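Local coordinates for peptide ABC transporter, peptide-binding protein (Thermus thermophilus, PDB 2D5W) that binds oligopeptides, here a pentapeptide, and probably hands them to an ABC transporter for uptake across the membrane, at residues A[33-38]-A[572-577]; A[91-96]-A[206-211]; A[211-216]-A[226-231]; A[241-246]-A[587-592]; A[560-565]-A[579-584]. All coordinates share one frame; numbering follows the deposited sequence.

Contact 1: A[33-38]-A[572-577]; sequences KSEIEQ and YGYPGW
Gln38 and Tyr574 meet because of their first torsions: in Gln38 CG stands anti to the carbonyl carbon (chi1 -66°) and the chain then runs extended, while in Tyr574 CG sits between backbone N and carbonyl carbon (chi1 44°), which turns the ring toward helix 31-40. Gln38 NE2 lies over one face of the phenol ring, amide and ring planes 45° apart, with Gln38 OE1 3.1 Å from Tyr574 CE2. Gln38 NE2 donates twice, to Pro575 O across the contact (2.8 Å) and, within the helix, to Glu35 O at 3.2 Å, the latter on a lone pair in the carbonyl plane. Two acceptors therefore fix the rotation of the amide, a task suited to glutamine, whose nitrogen carries two hydrogens. Tyr574 also lies against Glu35, whose CA makes an off-centre CH-pi contact with the ring. In this peptide-binding fold the contact borders the ligand: Ser34 and Tyr574 pack on a basic side chain of the bound peptide, and Tyr572 OH bonds to the peptide backbone. The Glu35 carboxylate passes the ring, Glu35 OE2 reaching 3.7 Å from Pro575 CD, and its oxygens are bonded by the hydroxyls of Tyr249, Ser271 and Ser272.

Contact 2: A[91-96]-A[206-211]; sequences AKWSDG and AMVYSG
Segments 91-96 and 206-211 run roughly antiparallel where they touch, 158° apart, and are joined by a weak hydrogen bond from Ser94 N to Tyr209 O (2.7 Å). The return bond uses a side chain: Tyr209 N donates to Ser94 OG at 2.8 Å and a straighter 163°. Serine suits this place because its hydroxyl, set between backbone N and carbonyl carbon (chi1 57°), reaches the amide and also lies at the edge of the Tyr209 ring. Ser94 and Asp95 are the central residues of a type I beta turn from Trp93 to Gly96, which precedes helix 101-112 and meets the loop leading into strand 213-219. Val208 lodges beside this turn with its two methyls divided: CG2 is 3.7 Å from Trp93 CE3, and CG1 is 3.5 Å from Asp95 OD2, an oxygen bonded to His160 NE2. Further along the indole, Trp93 CZ3 meets Ser210 CB at 3.7 Å, while NE1 is held by Asp103. A water donates to both Lys92 O and Ser210 O.

Contact 3: A[211-216]-A[226-231]; sequences GPFKLK and MERNPN
The Phe213 ring turns an edge to the backbone of strand 223-228, with Phe213 CD1 3.5 Å from Glu227 C. Phe213 CZ approaches Arg228 NH2 at 3.7 Å; ring and guanidinium planes are 64° apart, an oblique contact and no stack. The guanidinium is held by Val244 O and Trp580 O, while NE donates to a water that reaches Pro212 O and Asn229 O. Arginine suits the place because its aliphatic part packs by the ring while its nitrogens gather carbonyls.

Lys214 and Glu227 form a hydrogen-bonded antiparallel pair, 2.8 Å from Lys214 N to Glu227 O and 2.9 Å from Glu227 N to Lys214 O. Their side chains share one face of the sheet and touch through their carbon chains, Lys214 CE lying 3.8 Å from Glu227 CD. The charged ends stay apart, Lys214 NZ to Glu227 OE2 being 4.7 Å, so any attraction is probably modest. Phe213 and Met226 approach through their CB atoms and pack on Tyr39 of helix 31-40 and Val247 of strand 246-251.

At the end of the pairing, Asn229 N bonds to Pro212 O, and Asn229 ND2 to Gly211 O at 2.8 Å. The carboxamide is anti to the backbone N (chi1 173°), which aims it at that carbonyl. This is a beta hairpin at the margin of a mixed sheet, extended at its open end by the bonds of Asn229, which also starts an Asx turn.

Contact 4: A[241-246]-A[587-592]; sequences SKYVQK and RGAVKK
One direct hydrogen bond crosses between Tyr243 and Val590: the Val590 amide N donates to Tyr243 OH at 3.0 Å and a nearly straight 173°. Tyrosine serves here because a long, rigid side chain carries a polar group across to the other loop. The same hydroxyl bonds to Glu237 O and accepts from a water that also donates to Val590 O. A second water links Ser241 O with Arg587 NH2.

The apolar contacts lie beside these bonds. Ala589 CA makes an off-centre CH-pi contact with the Tyr243 ring, and Ala589 CB comes to 3.6 Å from Tyr243 CE1; the small methyl lets the backbone come this near. The methylenes of Lys242 run along the other chain, Lys242 CG 3.4 Å from Arg587 O, while NZ turns off to Gly238 O. Gly588 has backbone angles that favour glycine.

The direct polar link thus rests on one tyrosine hydroxyl, the rest being lysine methylenes, alanine and water, at a partly solvated edge of the protein.

Contact 5: A[560-565]-A[579-584]; sequences LVNYVA and AWEIGW
A short two-stranded antiparallel sheet, 560-561 with 583-584, brings the chain back on itself after a long loop, and Val561 and Gly583 are its hydrogen-bonded pair. Val561 N donates to Gly583 O at 2.8 Å and almost straight; the return bond, Gly583 N to Val561 O, is longer at 3.3 Å. On one face of this pairing Leu560 lies against Trp584. Leu560 CD1 sits centrally over the six-membered ring of Trp584, 3.9 Å from its centroid and 7° off the normal, a clear CH-pi contact. Leu560 CG is anti to its own amide nitrogen (chi1 -175°), which carries CD1 over that face. The indole NE1 is held by Ser7 O.

Beyond the strands the pairing passes to a side chain. Asn562, at a positive phi, a backbone shape asparagine tolerates well, donates from ND2 to Glu581 O at 2.8 Å, the acceptor lying in its amide plane. The same amide binds the later loop, ND2 to Val590 O and OD1 to the backbone N of Lys592 and Trp593, so both its ends are used. Tyr563, centre of an inverse gamma turn, meets Ile582 through CD1 on each residue at 3.9 Å.

In the fold
Contact 1 is the deepest, its centre about 10 Å from the centre of the chain, and the one beside the bound peptide; contact 5 is also buried but lies farther out, while contacts 2, 3 and 4 are partly exposed. Helix 31-40, part of contact 1, also meets contacts 3 and 5 through Tyr39. Contacts 2 and 3 share Gly211, and Arg228 of contact 3 bonds to Val244 of contact 4 and Trp580 of contact 5. Asn562 ties contact 5 to contact 4, and Trp577 NE1 ties contact 1 to Val564. Regular strand pairing occurs in contacts 3 and 5; contacts 1, 2 and 4, which involve loops, depend on side-chain bonds. Bridging waters appear in contacts 1 to 4.

Contact 1: A[33-38]-A[572-577]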
# COMPACT_ATOMS: atom_id res chain seq x y z
N LYS A 33 5.72 4.55 -4.35
CA LYS A 33 6.79 5.05 -3.49
C LYS A 33 7.55 3.88 -2.86
O LYS A 33 8.78 3.85 -2.86
CB LYS A 33 6.20 5.97 -2.42
CG LYS A 33 7.18 6.51 -1.39
CD LYS A 33 6.46 7.53 -0.51
CE LYS A 33 7.30 7.99 0.67
NZ LYS A 33 7.15 7.09 1.85
N SER A 34 6.82 2.91 -2.33
CA SER A 34 7.46 1.75 -1.72
C SER A 34 8.25 0.92 -2.72
O SER A 34 9.33 0.43 -2.41
CB SER A 34 6.41 0.88 -1.03
OG SER A 34 6.02 1.44 0.20
N GLU A 35 7.71 0.76 -3.92
CA GLU A 35 8.41 -0.02 -4.94
C GLU A 35 9.75 0.63 -5.29
O GLU A 35 10.78 -0.03 -5.32
CB GLU A 35 7.56 -0.15 -6.19
CG GLU A 35 8.16 -1.06 -7.24
CD GLU A 35 7.40 -1.01 -8.54
OE1 GLU A 35 7.71 -0.14 -9.38
OE2 GLU A 35 6.47 -1.83 -8.71
N ILE A 36 9.72 1.92 -5.57
CA ILE A 36 10.92 2.65 -5.92
C ILE A 36 11.94 2.60 -4.79
O ILE A 36 13.14 2.43 -5.02
CB ILE A 36 10.60 4.12 -6.26
CG1 ILE A 36 9.83 4.18 -7.58
CG2 ILE A 36 11.87 4.95 -6.35
CD1 ILE A 36 9.32 5.55 -7.93
N GLU A 37 11.45 2.73 -3.56
CA GLU A 37 12.37 2.73 -2.43
C GLU A 37 13.10 1.42 -2.20
O GLU A 37 14.10 1.40 -1.49
CB GLU A 37 11.64 3.20 -1.17
CG GLU A 37 11.38 4.70 -1.23
CD GLU A 37 10.74 5.26 0.01
OE1 GLU A 37 10.57 6.50 0.07
OE2 GLU A 37 10.40 4.47 0.92
N GLN A 38 12.64 0.32 -2.80
CA GLN A 38 13.37 -0.94 -2.65
C GLN A 38 14.74 -0.77 -3.29
O GLN A 38 15.73 -1.34 -2.83
CB GLN A 38 12.66 -2.08 -3.37
CG GLN A 38 11.32 -2.47 -2.81
CD GLN A 38 10.71 -3.55 -3.65
OE1 GLN A 38 10.62 -4.71 -3.25
NE2 GLN A 38 10.32 -3.19 -4.87
N TYR A 572 4.85 -6.90 -0.68
CA TYR A 572 3.63 -6.44 -1.35
C TYR A 572 3.38 -6.96 -2.75
O TYR A 572 2.41 -6.57 -3.40
CB TYR A 572 3.62 -4.91 -1.37
CG TYR A 572 3.51 -4.30 0.00
CD1 TYR A 572 2.28 -4.25 0.66
CD2 TYR A 572 4.62 -3.77 0.65
CE1 TYR A 572 2.16 -3.69 1.93
CE2 TYR A 572 4.51 -3.20 1.91
CZ TYR A 572 3.28 -3.16 2.55
OH TYR A 572 3.17 -2.59 3.80
N GLY A 573 4.26 -7.83 -3.24
CA GLY A 573 4.04 -8.39 -4.55
C GLY A 573 4.39 -7.49 -5.71
O GLY A 573 3.54 -7.15 -6.53
N TYR A 574 5.65 -7.08 -5.76
CA TYR A 574 6.11 -6.26 -6.86
C TYR A 574 7.56 -6.58 -7.16
O TYR A 574 8.22 -7.31 -6.41
CB TYR A 574 5.90 -4.76 -6.57
CG TYR A 574 6.28 -4.24 -5.20
CD1 TYR A 574 5.70 -3.07 -4.71
CD2 TYR A 574 7.22 -4.89 -4.40
CE1 TYR A 574 6.05 -2.55 -3.47
CE2 TYR A 574 7.58 -4.38 -3.16
CZ TYR A 574 6.99 -3.21 -2.70
OH TYR A 574 7.34 -2.69 -1.47
N PRO A 575 8.06 -6.09 -8.30
CA PRO A 575 9.44 -6.34 -8.69
C PRO A 575 10.37 -5.40 -7.94
O PRO A 575 9.91 -4.47 -7.28
CB PRO A 575 9.42 -6.06 -10.19
CG PRO A 575 8.44 -4.95 -10.29
CD PRO A 575 7.32 -5.38 -9.36
N GLY A 576 11.67 -5.65 -8.04
CA GLY A 576 12.64 -4.78 -7.39
C GLY A 576 13.10 -5.15 -6.00
O GLY A 576 13.87 -4.41 -5.39
N TRP A 577 12.65 -6.30 -5.49
CA TRP A 577 13.02 -6.77 -4.16
C TRP A 577 14.41 -7.41 -4.17
O TRP A 577 14.96 -7.75 -3.12
CB TRP A 577 11.98 -7.79 -3.68
CG TRP A 577 11.76 -8.87 -4.68
CD1 TRP A 577 10.90 -8.84 -5.75
CD2 TRP A 577 12.49 -10.09 -4.79
NE1 TRP A 577 11.07 -9.96 -6.52
CE2 TRP A 577 12.04 -10.75 -5.96
CE3 TRP A 577 13.49 -10.69 -4.02
CZ2 TRP A 577 12.56 -11.98 -6.37
CZ3 TRP A 577 14.01 -11.91 -4.43
CH2 TRP A 577 13.54 -12.54 -5.59
O HOH W 1 16.20 -4.54 -4.00

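Contact 2: A[91-96]-A[206-211]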
# COMPACT_ATOMS: atom_id res chain seq x y z
N ALA A 91 27.46 -3.52 5.85
CA ALA A 91 26.25 -2.78 5.52
C ALA A 91 26.62 -1.30 5.65
O ALA A 91 27.03 -0.85 6.72
CB ALA A 91 25.13 -3.12 6.49
N LYS A 92 26.49 -0.55 4.56
CA LYS A 92 26.86 0.86 4.57
C LYS A 92 25.93 1.79 3.82
O LYS A 92 25.31 1.41 2.82
CB LYS A 92 28.27 1.04 3.99
CG LYS A 92 29.37 0.32 4.75
CD LYS A 92 30.74 0.65 4.17
CE LYS A 92 31.82 -0.18 4.83
NZ LYS A 92 31.77 -0.07 6.32
N TRP A 93 25.85 3.03 4.30
CA TRP A 93 25.06 4.05 3.64
C TRP A 93 25.84 4.50 2.41
O TRP A 93 27.06 4.27 2.31
CB TRP A 93 24.84 5.25 4.58
CG TRP A 93 24.01 4.93 5.79
CD1 TRP A 93 24.46 4.77 7.08
CD2 TRP A 93 22.59 4.74 5.84
NE1 TRP A 93 23.40 4.49 7.92
CE2 TRP A 93 22.24 4.47 7.18
CE3 TRP A 93 21.57 4.78 4.87
CZ2 TRP A 93 20.92 4.23 7.58
CZ3 TRP A 93 20.26 4.54 5.27
CH2 TRP A 93 19.95 4.27 6.61
N SER A 94 25.15 5.14 1.47
CA SER A 94 25.78 5.59 0.23
C SER A 94 26.88 6.63 0.41
O SER A 94 27.65 6.87 -0.51
CB SER A 94 24.72 6.11 -0.74
OG SER A 94 23.96 7.15 -0.16
N ASP A 95 26.95 7.25 1.59
CA ASP A 95 27.99 8.24 1.85
C ASP A 95 29.21 7.59 2.50
O ASP A 95 30.17 8.27 2.87
CB ASP A 95 27.47 9.39 2.72
CG ASP A 95 27.00 8.93 4.09
OD1 ASP A 95 27.04 7.71 4.37
OD2 ASP A 95 26.57 9.80 4.89
N GLY A 96 29.17 6.27 2.63
CA GLY A 96 30.28 5.55 3.23
C GLY A 96 30.18 5.25 4.71
O GLY A 96 30.96 4.46 5.23
N ALA A 206 19.90 15.82 0.55
CA ALA A 206 19.34 15.72 1.90
C ALA A 206 19.38 14.33 2.52
O ALA A 206 19.43 14.19 3.74
CB ALA A 206 17.91 16.24 1.91
N MET A 207 19.34 13.29 1.69
CA MET A 207 19.35 11.92 2.20
C MET A 207 20.51 11.07 1.71
O MET A 207 21.23 11.45 0.78
CB MET A 207 18.03 11.22 1.83
CG MET A 207 16.83 11.61 2.68
SD MET A 207 17.01 11.07 4.41
CE MET A 207 16.62 9.31 4.25
N VAL A 208 20.69 9.93 2.37
CA VAL A 208 21.68 8.94 1.98
C VAL A 208 20.89 7.65 1.80
O VAL A 208 19.76 7.53 2.30
CB VAL A 208 22.82 8.76 3.00
CG1 VAL A 208 23.65 10.04 3.06
CG2 VAL A 208 22.27 8.40 4.36
N TYR A 209 21.48 6.69 1.10
CA TYR A 209 20.79 5.46 0.71
C TYR A 209 21.49 4.17 1.11
O TYR A 209 22.71 4.09 1.08
CB TYR A 209 20.58 5.55 -0.80
CG TYR A 209 19.92 6.87 -1.17
CD1 TYR A 209 18.54 7.01 -1.09
CD2 TYR A 209 20.68 8.00 -1.49
CE1 TYR A 209 17.93 8.23 -1.29
CE2 TYR A 209 20.07 9.24 -1.69
CZ TYR A 209 18.69 9.35 -1.58
OH TYR A 209 18.05 10.55 -1.75
N SER A 210 20.70 3.16 1.44
CA SER A 210 21.24 1.87 1.87
C SER A 210 21.04 0.73 0.88
O SER A 210 21.52 -0.38 1.10
CB SER A 210 20.59 1.46 3.19
OG SER A 210 19.19 1.32 2.99
N GLY A 211 20.30 1.01 -0.20
CA GLY A 211 20.02 -0.02 -1.18
C GLY A 211 21.07 -0.16 -2.27
O GLY A 211 22.10 0.50 -2.23
O HOH W 2 24.15 -1.07 2.28

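Contact 3: A[211-216]-A[226-231]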
# COMPACT_ATOMS: atom_id res chain seq x y z
N GLY A 211 20.30 1.01 -0.20
CA GLY A 211 20.02 -0.02 -1.18
C GLY A 211 21.07 -0.16 -2.27
O GLY A 211 22.10 0.50 -2.23
N PRO A 212 20.82 -1.03 -3.26
CA PRO A 212 21.77 -1.23 -4.36
C PRO A 212 21.95 0.00 -5.24
O PRO A 212 22.90 0.07 -6.02
CB PRO A 212 21.19 -2.43 -5.11
CG PRO A 212 19.73 -2.36 -4.81
CD PRO A 212 19.69 -1.97 -3.35
N PHE A 213 21.04 0.97 -5.12
CA PHE A 213 21.11 2.21 -5.89
C PHE A 213 20.94 3.41 -4.97
O PHE A 213 20.42 3.29 -3.85
CB PHE A 213 20.02 2.23 -6.97
CG PHE A 213 20.20 1.15 -8.01
CD1 PHE A 213 21.01 1.35 -9.13
CD2 PHE A 213 19.63 -0.11 -7.81
CE1 PHE A 213 21.25 0.30 -10.03
CE2 PHE A 213 19.87 -1.15 -8.71
CZ PHE A 213 20.68 -0.94 -9.81
N LYS A 214 21.41 4.56 -5.43
CA LYS A 214 21.29 5.81 -4.69
C LYS A 214 20.68 6.83 -5.64
O LYS A 214 20.76 6.68 -6.86
CB LYS A 214 22.66 6.28 -4.19
CG LYS A 214 23.72 6.47 -5.27
CD LYS A 214 25.04 6.90 -4.65
CE LYS A 214 26.13 7.05 -5.70
NZ LYS A 214 27.38 7.59 -5.10
N LEU A 215 20.07 7.87 -5.09
CA LEU A 215 19.45 8.87 -5.94
C LEU A 215 20.45 9.71 -6.70
O LEU A 215 21.50 10.08 -6.17
CB LEU A 215 18.56 9.79 -5.10
CG LEU A 215 17.79 10.86 -5.88
CD1 LEU A 215 16.66 10.20 -6.66
CD2 LEU A 215 17.23 11.91 -4.93
N LYS A 216 20.14 9.98 -7.97
CA LYS A 216 20.96 10.86 -8.79
C LYS A 216 20.16 12.17 -8.84
O LYS A 216 20.64 13.21 -8.40
CB LYS A 216 21.14 10.29 -10.20
CG LYS A 216 21.90 11.21 -11.15
CD LYS A 216 23.30 11.50 -10.64
CE LYS A 216 24.06 12.40 -11.61
NZ LYS A 216 24.14 11.78 -12.96
N MET A 226 18.31 7.02 -10.68
CA MET A 226 19.15 6.44 -9.64
C MET A 226 20.39 5.83 -10.28
O MET A 226 20.38 5.46 -11.46
CB MET A 226 18.36 5.36 -8.89
CG MET A 226 17.03 5.88 -8.32
SD MET A 226 15.99 4.63 -7.54
CE MET A 226 15.15 3.95 -8.97
N GLU A 227 21.47 5.73 -9.50
CA GLU A 227 22.70 5.15 -10.00
C GLU A 227 23.20 4.12 -8.98
O GLU A 227 22.83 4.18 -7.80
CB GLU A 227 23.76 6.23 -10.23
CG GLU A 227 24.16 6.99 -8.98
CD GLU A 227 25.29 7.96 -9.24
OE1 GLU A 227 26.34 7.53 -9.75
OE2 GLU A 227 25.13 9.16 -8.92
N ARG A 228 24.04 3.20 -9.42
CA ARG A 228 24.55 2.16 -8.54
C ARG A 228 25.19 2.71 -7.27
O ARG A 228 25.93 3.68 -7.30
CB ARG A 228 25.58 1.31 -9.28
CG ARG A 228 25.81 -0.06 -8.66
CD ARG A 228 24.82 -1.06 -9.22
NE ARG A 228 24.86 -2.35 -8.54
CZ ARG A 228 24.21 -3.43 -8.96
NH1 ARG A 228 24.29 -4.56 -8.28
NH2 ARG A 228 23.50 -3.38 -10.08
N ASN A 229 24.87 2.07 -6.15
CA ASN A 229 25.44 2.44 -4.85
C ASN A 229 26.54 1.42 -4.58
O ASN A 229 26.26 0.29 -4.20
CB ASN A 229 24.36 2.37 -3.76
CG ASN A 229 24.93 2.59 -2.37
OD1 ASN A 229 26.07 3.02 -2.20
ND2 ASN A 229 24.11 2.31 -1.35
N PRO A 230 27.81 1.81 -4.79
CA PRO A 230 28.94 0.89 -4.57
C PRO A 230 29.10 0.40 -3.14
O PRO A 230 29.80 -0.59 -2.89
CB PRO A 230 30.13 1.70 -5.05
CG PRO A 230 29.75 3.10 -4.69
CD PRO A 230 28.30 3.16 -5.13
N ASN A 231 28.46 1.08 -2.20
CA ASN A 231 28.56 0.70 -0.79
C ASN A 231 27.62 -0.44 -0.39
O ASN A 231 27.75 -0.99 0.70
CB ASN A 231 28.32 1.93 0.09
CG ASN A 231 29.44 2.95 -0.01
OD1 ASN A 231 30.60 2.63 0.25
ND2 ASN A 231 29.11 4.17 -0.39
O HOH W 3 24.98 -1.97 -5.65
O HOH W 4 24.18 10.48 -6.86

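Contact 4: A[241-246]-A[587-592]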
# COMPACT_ATOMS: atom_id res chain seq x y z
N SER A 241 29.33 -5.28 -11.97
CA SER A 241 29.56 -4.61 -13.25
C SER A 241 28.74 -5.20 -14.40
O SER A 241 28.51 -4.54 -15.41
CB SER A 241 31.05 -4.67 -13.62
OG SER A 241 31.48 -6.00 -13.83
N LYS A 242 28.29 -6.44 -14.23
CA LYS A 242 27.50 -7.11 -15.26
C LYS A 242 26.01 -6.80 -15.16
O LYS A 242 25.22 -7.25 -15.99
CB LYS A 242 27.70 -8.63 -15.17
CG LYS A 242 29.11 -9.09 -15.49
CD LYS A 242 29.24 -10.60 -15.34
CE LYS A 242 30.60 -11.09 -15.84
NZ LYS A 242 31.72 -10.46 -15.11
N TYR A 243 25.64 -6.02 -14.15
CA TYR A 243 24.24 -5.68 -13.92
C TYR A 243 24.00 -4.19 -14.15
O TYR A 243 24.95 -3.42 -14.31
CB TYR A 243 23.88 -6.14 -12.51
CG TYR A 243 24.02 -7.65 -12.37
CD1 TYR A 243 22.92 -8.49 -12.49
CD2 TYR A 243 25.28 -8.24 -12.20
CE1 TYR A 243 23.05 -9.87 -12.45
CE2 TYR A 243 25.42 -9.62 -12.15
CZ TYR A 243 24.30 -10.43 -12.27
OH TYR A 243 24.43 -11.81 -12.24
N VAL A 244 22.74 -3.76 -14.18
CA VAL A 244 22.47 -2.36 -14.48
C VAL A 244 23.10 -1.36 -13.52
O VAL A 244 23.13 -1.55 -12.30
CB VAL A 244 20.95 -2.08 -14.64
CG1 VAL A 244 20.39 -2.94 -15.77
CG2 VAL A 244 20.21 -2.33 -13.34
N GLN A 245 23.61 -0.27 -14.10
CA GLN A 245 24.29 0.77 -13.34
C GLN A 245 23.45 2.02 -13.13
O GLN A 245 23.80 2.88 -12.32
CB GLN A 245 25.59 1.15 -14.05
CG GLN A 245 26.57 -0.01 -14.21
CD GLN A 245 26.97 -0.62 -12.88
OE1 GLN A 245 27.44 0.08 -11.98
NE2 GLN A 245 26.80 -1.93 -12.75
N LYS A 246 22.34 2.10 -13.86
CA LYS A 246 21.43 3.23 -13.75
C LYS A 246 20.01 2.70 -13.88
O LYS A 246 19.74 1.81 -14.69
CB LYS A 246 21.68 4.24 -14.87
CG LYS A 246 22.99 5.00 -14.77
CD LYS A 246 23.08 6.07 -15.84
CE LYS A 246 24.37 6.88 -15.72
NZ LYS A 246 24.46 7.93 -16.77
N ARG A 587 25.16 -8.73 -21.08
CA ARG A 587 26.18 -8.06 -20.28
C ARG A 587 26.79 -9.08 -19.32
O ARG A 587 27.75 -8.80 -18.61
CB ARG A 587 25.57 -6.92 -19.47
CG ARG A 587 25.42 -5.62 -20.22
CD ARG A 587 26.72 -4.83 -20.20
NE ARG A 587 26.61 -3.58 -20.94
CZ ARG A 587 27.55 -2.64 -20.96
NH1 ARG A 587 27.37 -1.54 -21.67
NH2 ARG A 587 28.66 -2.80 -20.25
N GLY A 588 26.21 -10.28 -19.30
CA GLY A 588 26.71 -11.32 -18.42
C GLY A 588 25.83 -11.57 -17.21
O GLY A 588 26.14 -12.43 -16.39
N ALA A 589 24.74 -10.82 -17.08
CA ALA A 589 23.84 -11.00 -15.95
C ALA A 589 23.35 -12.44 -15.93
O ALA A 589 22.91 -12.98 -16.95
CB ALA A 589 22.66 -10.04 -16.05
N VAL A 590 23.41 -13.07 -14.75
CA VAL A 590 23.01 -14.46 -14.60
C VAL A 590 21.56 -14.62 -14.14
O VAL A 590 21.19 -14.16 -13.05
CB VAL A 590 23.94 -15.18 -13.60
CG1 VAL A 590 23.52 -16.64 -13.45
CG2 VAL A 590 25.38 -15.10 -14.08
N LYS A 591 20.75 -15.27 -14.96
CA LYS A 591 19.35 -15.50 -14.63
C LYS A 591 19.24 -16.40 -13.41
O LYS A 591 19.83 -17.48 -13.37
CB LYS A 591 18.63 -16.13 -15.82
CG LYS A 591 17.13 -16.26 -15.63
CD LYS A 591 16.47 -16.89 -16.84
CE LYS A 591 14.96 -16.96 -16.66
NZ LYS A 591 14.30 -17.64 -17.81
N LYS A 592 18.48 -15.96 -12.41
CA LYS A 592 18.30 -16.72 -11.17
C LYS A 592 16.82 -16.97 -10.87
O LYS A 592 16.49 -17.84 -10.06
CB LYS A 592 18.92 -15.96 -9.99
CG LYS A 592 20.43 -15.86 -10.04
CD LYS A 592 21.08 -17.23 -9.91
CE LYS A 592 22.59 -17.12 -9.90
NZ LYS A 592 23.08 -16.27 -8.78
O HOH W 5 29.05 -4.64 -18.06
O HOH W 6 22.45 -13.00 -10.82

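Contact 5: A[560-565]-A[579-584]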
# COMPACT_ATOMS: atom_id res chain seq x y z
N LEU A 560 16.28 -8.91 -20.39
CA LEU A 560 16.36 -8.44 -19.01
C LEU A 560 16.01 -9.58 -18.08
O LEU A 560 14.92 -10.15 -18.17
CB LEU A 560 15.37 -7.28 -18.78
CG LEU A 560 15.46 -6.63 -17.39
CD1 LEU A 560 16.76 -5.84 -17.28
CD2 LEU A 560 14.27 -5.71 -17.17
N VAL A 561 16.92 -9.93 -17.18
CA VAL A 561 16.65 -11.02 -16.26
C VAL A 561 16.58 -10.60 -14.80
O VAL A 561 17.15 -9.58 -14.38
CB VAL A 561 17.69 -12.17 -16.38
CG1 VAL A 561 17.54 -12.85 -17.74
CG2 VAL A 561 19.09 -11.63 -16.19
N ASN A 562 15.85 -11.42 -14.04
CA ASN A 562 15.62 -11.26 -12.62
C ASN A 562 14.66 -10.15 -12.20
O ASN A 562 14.50 -9.87 -11.02
CB ASN A 562 16.97 -11.14 -11.89
CG ASN A 562 17.83 -12.37 -12.11
OD1 ASN A 562 17.32 -13.48 -12.25
ND2 ASN A 562 19.15 -12.18 -12.13
N TYR A 563 14.02 -9.52 -13.19
CA TYR A 563 13.01 -8.49 -12.92
C TYR A 563 11.75 -9.34 -12.84
O TYR A 563 10.99 -9.46 -13.81
CB TYR A 563 12.91 -7.51 -14.09
CG TYR A 563 12.01 -6.32 -13.81
CD1 TYR A 563 12.52 -5.17 -13.21
CD2 TYR A 563 10.65 -6.37 -14.09
CE1 TYR A 563 11.70 -4.09 -12.89
CE2 TYR A 563 9.81 -5.30 -13.78
CZ TYR A 563 10.34 -4.17 -13.18
OH TYR A 563 9.52 -3.11 -12.86
N VAL A 564 11.54 -9.94 -11.67
CA VAL A 564 10.44 -10.86 -11.44
C VAL A 564 9.63 -10.51 -10.20
O VAL A 564 10.18 -10.07 -9.19
CB VAL A 564 11.01 -12.30 -11.29
CG1 VAL A 564 9.91 -13.28 -10.90
CG2 VAL A 564 11.69 -12.71 -12.58
N ALA A 565 8.32 -10.72 -10.30
CA ALA A 565 7.41 -10.44 -9.20
C ALA A 565 6.53 -11.66 -8.93
O ALA A 565 6.37 -12.52 -9.80
CB ALA A 565 6.54 -9.23 -9.54
N ALA A 579 16.81 -5.98 -6.45
CA ALA A 579 17.34 -5.00 -7.40
C ALA A 579 18.81 -5.09 -7.77
O ALA A 579 19.20 -4.65 -8.85
CB ALA A 579 17.01 -3.59 -6.92
N TRP A 580 19.63 -5.65 -6.89
CA TRP A 580 21.06 -5.76 -7.15
C TRP A 580 21.43 -6.82 -8.19
O TRP A 580 22.57 -6.85 -8.65
CB TRP A 580 21.81 -6.05 -5.85
CG TRP A 580 21.35 -7.30 -5.17
CD1 TRP A 580 21.81 -8.57 -5.37
CD2 TRP A 580 20.28 -7.40 -4.22
NE1 TRP A 580 21.09 -9.46 -4.60
CE2 TRP A 580 20.14 -8.77 -3.89
CE3 TRP A 580 19.42 -6.47 -3.62
CZ2 TRP A 580 19.18 -9.23 -2.98
CZ3 TRP A 580 18.47 -6.93 -2.71
CH2 TRP A 580 18.35 -8.29 -2.41
N GLU A 581 20.50 -7.69 -8.55
CA GLU A 581 20.80 -8.73 -9.54
C GLU A 581 20.00 -8.61 -10.83
O GLU A 581 19.97 -9.55 -11.63
CB GLU A 581 20.62 -10.13 -8.92
CG GLU A 581 19.32 -10.33 -8.18
CD GLU A 581 19.18 -11.73 -7.60
OE1 GLU A 581 20.19 -12.31 -7.17
OE2 GLU A 581 18.04 -12.23 -7.55
N ILE A 582 19.37 -7.47 -11.04
CA ILE A 582 18.61 -7.25 -12.27
C ILE A 582 19.60 -6.76 -13.32
O ILE A 582 20.38 -5.83 -13.09
CB ILE A 582 17.49 -6.21 -12.05
CG1 ILE A 582 16.47 -6.77 -11.05
CG2 ILE A 582 16.83 -5.87 -13.38
CD1 ILE A 582 15.40 -5.79 -10.63
N GLY A 583 19.59 -7.40 -14.48
CA GLY A 583 20.52 -7.01 -15.52
C GLY A 583 20.26 -7.63 -16.87
O GLY A 583 19.33 -8.43 -17.04
N TRP A 584 21.10 -7.27 -17.83
CA TRP A 584 21.00 -7.75 -19.19
C TRP A 584 21.87 -8.99 -19.40
O TRP A 584 23.06 -8.97 -19.09
CB TRP A 584 21.41 -6.64 -20.15
CG TRP A 584 20.57 -5.41 -20.02
CD1 TRP A 584 20.90 -4.25 -19.37
CD2 TRP A 584 19.23 -5.23 -20.50
NE1 TRP A 584 19.84 -3.37 -19.41
CE2 TRP A 584 18.81 -3.95 -20.10
CE3 TRP A 584 18.35 -6.04 -21.22
CZ2 TRP A 584 17.53 -3.45 -20.40
CZ3 TRP A 584 17.09 -5.55 -21.53
CH2 TRP A 584 16.69 -4.27 -21.11